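Local atomic coordinates of mandelate racemase/muconate lactonizing enzyme family protein (Roseovarius sp. TM1035, PDB entry 3T9P), a protein that is probably an isomerase of the enolase superfamily, related to mandelate racemase and muconate lactonizing enzyme, and probably acts on a carboxylate substrate. Residues D280-G285 against T315-H320; R289-C294 against M319-A324. One frame throughout, in Å; residues are numbered along the deposited sequence.

Both contacts join helix 313-322 to the part of the chain just before it in the barrel domain of an enolase-superfamily fold, and both are buried. Contact 1 lies deeper, its centre about 5 Å from the centre of the chain, and sets the short helix 281-284 against the helix by a methyl and sulfur interface with one bridging water. Contact 2, about 10 Å from that centre and including the partly exposed Leu291, uses helix 287-299 and the later part of 313-322; it is almost wholly aliphatic, though an arginine nearby holds a sulfate. The first segments also touch: Met284 and Val281 pack on Thr290, while Met284 O accepts from Arg289 NE.

Contact 1: D280-G285 against T315-H320; sequences DVMYMG and TMCTMH. With FMT (formic acid), chain E.
Val281 and Thr318 bring the two backbones closest, with 6.8 Å between Val281 CA and Thr318 CA, where the short helix 281-284 comes up to helix 313-322. Both belong to the modified TIM barrel of the enolase superfamily, the short helix following strand 276-277. Val281 points its side chain at the longer helix and splits its branches between two residues. CG1, anti to the backbone N (chi1 169°), meets Cys317 CB at 4.0 Å, while CG2 slides past Thr318 and stands 4.1 Å from its OG1. Met282 joins from beside it: its chain bends sharply at chi2, and the terminal CE reaches Cys317 SG at 3.9 Å. A water links the two helices, accepting from Val281 N at 2.8 Å and donating to Thr318 OG1 at 2.7 Å. That hydroxyl also bonds to Val314 O, so it has a partner in its own helix as well as the bridging water.

Asp280 is the N-cap of the short helix. Its OD1 accepts from Tyr283 N at 2.9 Å, a fairly straight bond (157°) arriving on the anti side, 28° out of the carboxylate plane, and more weakly from Met282 N. OD2 bonds to His307 ND1, an Asp-His pairing that recalls the dyad of mandelate racemase relatives. Tyr283 turns elsewhere, toward a formic acid molecule probably left from crystallisation and shared with Lys94 of the second subunit: Tyr283 OH donates to O2 of the formic acid at 2.6 Å, with that oxygen at the ring's edge and in its plane.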
loop_
_atom_site.group_PDB
_atom_site.type_symbol
_atom_site.label_atom_id
_atom_site.label_comp_id
_atom_site.label_asym_id
_atom_site.label_seq_id
_atom_site.Cartn_x
_atom_site.Cartn_y
_atom_site.Cartn_z
ATOM N N ASP A 280 6.014 2.572 12.755
ATOM C CA ASP A 280 7.401 2.294 12.506
ATOM C C ASP A 280 7.860 3.394 11.603
ATOM O O ASP A 280 7.286 3.591 10.534
ATOM C CB ASP A 280 7.517 0.901 11.778
ATOM C CG ASP A 280 8.983 0.551 11.360
ATOM O OD1 ASP A 280 9.516 1.184 10.456
ATOM O OD2 ASP A 280 9.558 -0.382 11.984
ATOM N N VAL A 281 8.933 4.095 11.998
ATOM C CA VAL A 281 9.358 5.322 11.250
ATOM C C VAL A 281 9.532 4.996 9.720
ATOM O O VAL A 281 9.150 5.770 8.780
ATOM C CB VAL A 281 10.637 5.929 11.918
ATOM C CG1 VAL A 281 11.260 7.057 10.994
ATOM C CG2 VAL A 281 10.267 6.496 13.196
ATOM N N MET A 282 10.180 3.873 9.470
ATOM C CA MET A 282 10.630 3.529 8.089
ATOM C C MET A 282 9.425 2.993 7.299
ATOM O O MET A 282 9.352 3.272 6.131
ATOM C CB MET A 282 11.699 2.384 8.087
ATOM C CG MET A 282 13.087 2.831 8.356
ATOM S SD MET A 282 13.440 4.368 9.292
ATOM C CE MET A 282 15.155 4.661 8.751
ATOM N N TYR A 283 8.489 2.225 7.897
ATOM C CA TYR A 283 7.307 1.817 7.118
ATOM C C TYR A 283 6.337 2.978 6.896
ATOM O O TYR A 283 5.453 2.935 6.013
ATOM C CB TYR A 283 6.541 0.685 7.847
ATOM C CG TYR A 283 7.288 -0.586 8.023
ATOM C CD1 TYR A 283 8.159 -1.045 7.042
ATOM C CD2 TYR A 283 7.047 -1.408 9.159
ATOM C CE1 TYR A 283 8.844 -2.306 7.180
ATOM C CE2 TYR A 283 7.665 -2.640 9.308
ATOM C CZ TYR A 283 8.569 -3.074 8.307
ATOM O OH TYR A 283 9.178 -4.270 8.469
ATOM N N MET A 284 6.417 3.964 7.767
ATOM C CA MET A 284 5.460 5.110 7.712
ATOM C C MET A 284 5.811 6.111 6.579
ATOM O O MET A 284 4.958 6.915 6.150
ATOM C CB MET A 284 5.655 5.966 8.986
ATOM C CG MET A 284 4.686 5.528 10.096
ATOM S SD MET A 284 2.935 5.446 9.622
ATOM C CE MET A 284 2.653 7.059 8.949
ATOM N N GLY A 285 7.080 6.132 6.154
ATOM C CA GLY A 285 7.469 7.191 5.210
ATOM C C GLY A 285 8.330 8.281 5.830
ATOM O O GLY A 285 8.548 9.315 5.199
ATOM N N THR A 315 16.362 2.175 14.404
ATOM C CA THR A 315 16.439 2.294 15.835
ATOM C C THR A 315 16.894 3.720 16.263
ATOM O O THR A 315 16.245 4.327 17.155
ATOM C CB THR A 315 17.259 1.104 16.480
ATOM O OG1 THR A 315 16.529 -0.111 16.237
ATOM C CG2 THR A 315 17.431 1.277 18.138
ATOM N N MET A 316 17.902 4.252 15.647
ATOM C CA MET A 316 18.368 5.643 15.960
ATOM C C MET A 316 17.280 6.683 15.615
ATOM O O MET A 316 17.011 7.587 16.405
ATOM C CB MET A 316 19.688 5.974 15.184
ATOM C CG MET A 316 20.293 7.422 15.540
ATOM S SD MET A 316 20.482 7.563 17.360
ATOM C CE MET A 316 21.898 6.498 17.583
ATOM N N CYS A 317 16.541 6.481 14.516
ATOM C CA CYS A 317 15.430 7.485 14.226
ATOM C C CYS A 317 14.383 7.442 15.341
ATOM O O CYS A 317 13.834 8.531 15.777
ATOM C CB CYS A 317 14.755 7.149 12.911
ATOM S SG CYS A 317 15.799 7.371 11.422
ATOM N N THR A 318 14.034 6.192 15.755
ATOM C CA THR A 318 13.122 6.013 16.866
ATOM C C THR A 318 13.628 6.684 18.175
ATOM O O THR A 318 12.829 7.288 18.945
ATOM C CB THR A 318 12.804 4.529 17.068
ATOM O OG1 THR A 318 12.303 4.020 15.818
ATOM C CG2 THR A 318 11.734 4.379 18.051
ATOM N N MET A 319 14.911 6.551 18.466
ATOM C CA MET A 319 15.459 7.157 19.648
ATOM C C MET A 319 15.284 8.709 19.619
ATOM O O MET A 319 14.905 9.302 20.639
ATOM C CB MET A 319 16.979 6.854 19.673
ATOM C CG MET A 319 17.225 5.394 20.179
ATOM S SD MET A 319 18.875 4.711 19.775
ATOM C CE MET A 319 19.932 5.974 20.658
ATOM N N HIS A 320 15.626 9.350 18.482
ATOM C CA HIS A 320 15.456 10.792 18.341
ATOM C C HIS A 320 14.005 11.134 18.444
ATOM O O HIS A 320 13.642 12.138 19.138
ATOM C CB HIS A 320 15.996 11.357 17.015
ATOM C CG HIS A 320 17.495 11.369 16.926
ATOM N ND1 HIS A 320 18.239 12.539 17.038
ATOM C CD2 HIS A 320 18.407 10.353 16.828
ATOM C CE1 HIS A 320 19.536 12.242 16.893
ATOM N NE2 HIS A 320 19.665 10.925 16.771
HETATM C C FMT E . 10.101 -6.005 11.150
HETATM O O1 FMT E . 10.313 -7.266 11.046
HETATM O O2 FMT E . 9.043 -5.445 10.821
HETATM O O HOH W 1 10.062 3.490 14.444
#

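Contact 2: R289-C294 against M319-A324. With SO4 (sulfate ion), chain C.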
loop_
_atom_site.group_PDB
_atom_site.type_symbol
_atom_site.label_atom_id
_atom_site.label_comp_id
_atom_site.label_asym_id
_atom_site.label_seq_id
_atom_site.Cartn_x
_atom_site.Cartn_y
_atom_site.Cartn_z
ATOM N N ARG A 289 5.835 12.028 8.727
ATOM C CA ARG A 289 4.632 11.222 8.725
ATOM C C ARG A 289 4.433 10.524 10.055
ATOM O O ARG A 289 3.296 10.467 10.519
ATOM C CB ARG A 289 4.631 10.243 7.558
ATOM C CG ARG A 289 4.488 10.981 6.188
ATOM C CD ARG A 289 4.416 9.915 4.996
ATOM N NE ARG A 289 3.357 8.873 5.153
ATOM C CZ ARG A 289 2.070 9.091 4.973
ATOM N NH1 ARG A 289 1.666 10.344 4.570
ATOM N NH2 ARG A 289 1.177 8.101 5.127
ATOM N N THR A 290 5.523 10.079 10.697
ATOM C CA THR A 290 5.350 9.432 12.012
ATOM C C THR A 290 4.795 10.468 13.076
ATOM O O THR A 290 3.904 10.156 13.874
ATOM C CB THR A 290 6.704 8.810 12.464
ATOM O OG1 THR A 290 7.041 7.872 11.441
ATOM C CG2 THR A 290 6.543 8.016 13.815
ATOM N N LEU A 291 5.368 11.668 13.048
ATOM C CA LEU A 291 4.897 12.797 13.877
ATOM C C LEU A 291 3.401 13.067 13.714
ATOM O O LEU A 291 2.714 13.308 14.706
ATOM C CB LEU A 291 5.707 14.071 13.526
ATOM C CG LEU A 291 7.124 14.057 14.113
ATOM C CD1 LEU A 291 7.912 15.272 13.472
ATOM C CD2 LEU A 291 7.053 14.098 15.714
ATOM N N GLN A 292 2.871 12.947 12.495
ATOM C CA GLN A 292 1.447 13.079 12.215
ATOM C C GLN A 292 0.637 11.980 12.959
ATOM O O GLN A 292 -0.342 12.312 13.701
ATOM C CB GLN A 292 1.190 13.118 10.689
ATOM C CG GLN A 292 -0.306 13.220 10.274
ATOM C CD GLN A 292 -1.039 14.531 10.759
ATOM O OE1 GLN A 292 -0.465 15.646 10.750
ATOM N NE2 GLN A 292 -2.306 14.361 11.228
ATOM N N VAL A 293 1.129 10.730 12.927
ATOM C CA VAL A 293 0.537 9.685 13.722
ATOM C C VAL A 293 0.619 9.979 15.235
ATOM O O VAL A 293 -0.365 9.738 15.935
ATOM C CB VAL A 293 1.101 8.278 13.362
ATOM C CG1 VAL A 293 0.518 7.208 14.342
ATOM C CG2 VAL A 293 0.789 7.976 11.843
ATOM N N CYS A 294 1.742 10.476 15.723
ATOM C CA CYS A 294 1.882 10.732 17.158
ATOM C C CYS A 294 0.834 11.756 17.626
ATOM O O CYS A 294 0.301 11.649 18.751
ATOM C CB CYS A 294 3.230 11.326 17.406
ATOM S SG CYS A 294 4.564 10.041 17.183
ATOM N N MET A 319 14.911 6.551 18.466
ATOM C CA MET A 319 15.459 7.157 19.648
ATOM C C MET A 319 15.284 8.709 19.619
ATOM O O MET A 319 14.905 9.302 20.639
ATOM C CB MET A 319 16.979 6.854 19.673
ATOM C CG MET A 319 17.225 5.394 20.179
ATOM S SD MET A 319 18.875 4.711 19.775
ATOM C CE MET A 319 19.932 5.974 20.658
ATOM N N HIS A 320 15.626 9.350 18.482
ATOM C CA HIS A 320 15.456 10.792 18.341
ATOM C C HIS A 320 14.005 11.134 18.444
ATOM O O HIS A 320 13.642 12.138 19.138
ATOM C CB HIS A 320 15.996 11.357 17.015
ATOM C CG HIS A 320 17.495 11.369 16.926
ATOM N ND1 HIS A 320 18.239 12.539 17.038
ATOM C CD2 HIS A 320 18.407 10.353 16.828
ATOM C CE1 HIS A 320 19.536 12.242 16.893
ATOM N NE2 HIS A 320 19.665 10.925 16.771
ATOM N N LEU A 321 13.129 10.335 17.845
ATOM C CA LEU A 321 11.704 10.645 17.981
ATOM C C LEU A 321 11.238 10.562 19.460
ATOM O O LEU A 321 10.450 11.453 19.913
ATOM C CB LEU A 321 10.815 9.695 17.148
ATOM C CG LEU A 321 9.299 9.749 17.243
ATOM C CD1 LEU A 321 8.873 10.740 16.169
ATOM C CD2 LEU A 321 8.621 8.430 16.872
ATOM N N LEU A 322 11.662 9.507 20.204
ATOM C CA LEU A 322 11.197 9.386 21.633
ATOM C C LEU A 322 11.774 10.497 22.521
ATOM O O LEU A 322 11.188 10.795 23.571
ATOM C CB LEU A 322 11.562 8.027 22.260
ATOM C CG LEU A 322 10.721 6.925 21.651
ATOM C CD1 LEU A 322 11.337 5.508 21.980
ATOM C CD2 LEU A 322 9.257 7.003 22.108
ATOM N N ARG A 323 12.924 11.053 22.151
ATOM C CA ARG A 323 13.475 12.227 22.843
ATOM C C ARG A 323 12.695 13.527 22.570
ATOM O O ARG A 323 13.042 14.563 23.152
ATOM C CB ARG A 323 14.953 12.448 22.452
ATOM C CG ARG A 323 15.954 11.380 23.026
ATOM C CD ARG A 323 16.001 11.316 24.563
ATOM N NE ARG A 323 16.252 12.668 25.161
ATOM C CZ ARG A 323 16.313 12.949 26.480
ATOM N NH1 ARG A 323 16.219 12.006 27.399
ATOM N NH2 ARG A 323 16.472 14.198 26.894
ATOM N N ALA A 324 11.702 13.530 21.700
ATOM C CA ALA A 324 11.113 14.770 21.304
ATOM C C ALA A 324 9.602 14.786 21.493
ATOM O O ALA A 324 9.035 15.837 21.853
ATOM C CB ALA A 324 11.498 15.070 19.787
HETATM S S SO4 C . 16.965 13.596 30.528
HETATM O O1 SO4 C . 17.259 14.440 29.374
HETATM O O2 SO4 C . 16.259 12.361 30.141
HETATM O O3 SO4 C . 18.277 13.268 31.135
HETATM O O4 SO4 C . 16.078 14.295 31.474
#
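Arg323 NH2 donates to sulfate O1 at 2.6 Å, two residues beyond Leu321, the side chain that packs on Thr290 and Leu291 of helix 287-299. The second arm of the fork, from Arg323 NH1 to sulfate O2, measures 2.8 Å and is nearly straight (169°), against 154° for the first. The sulfur lies at the guanidinium edge and in its plane, so the group meets the ion with two donors side by side. The ion probably comes from the crystallisation liquor. The protein itself fixes the guanidinium: NE bonds to Ser130 O and NH1 also to Pro133 O.

The interhelical contact turns on Leu321. This is packing between neighbouring helices on the outside of the enolase-type barrel, and Leu291 CA and Leu321 CA, the nearest backbone pair, are 8.2 Å apart. With CG anti to its backbone N (chi1 174°), Leu321 extends toward the other helix and divides its methyls: CD2 rests 3.7 Å from Thr290 CG2, the two side chains crossing at a slant, while CD1 passes Leu291 CD2 at 3.8 Å as those chains run in opposite directions. Cys294, one turn on from Thr290, flanks CD2 more loosely, its SG 4.4 Å from Leu321 CD2.

Thr290 presents CG2 to Leu321 while its hydroxyl turns back to bond Gly286 O, just ahead of the helix; Leu291 leans further on Ile325. The helices are therefore matched by apolar groups, methyls and one sulfur, with Leu321 supplying most of the shared surface, while Cys294 O bonds to Asn327 ND2, and the contact itself rests on dispersion and the exclusion of water.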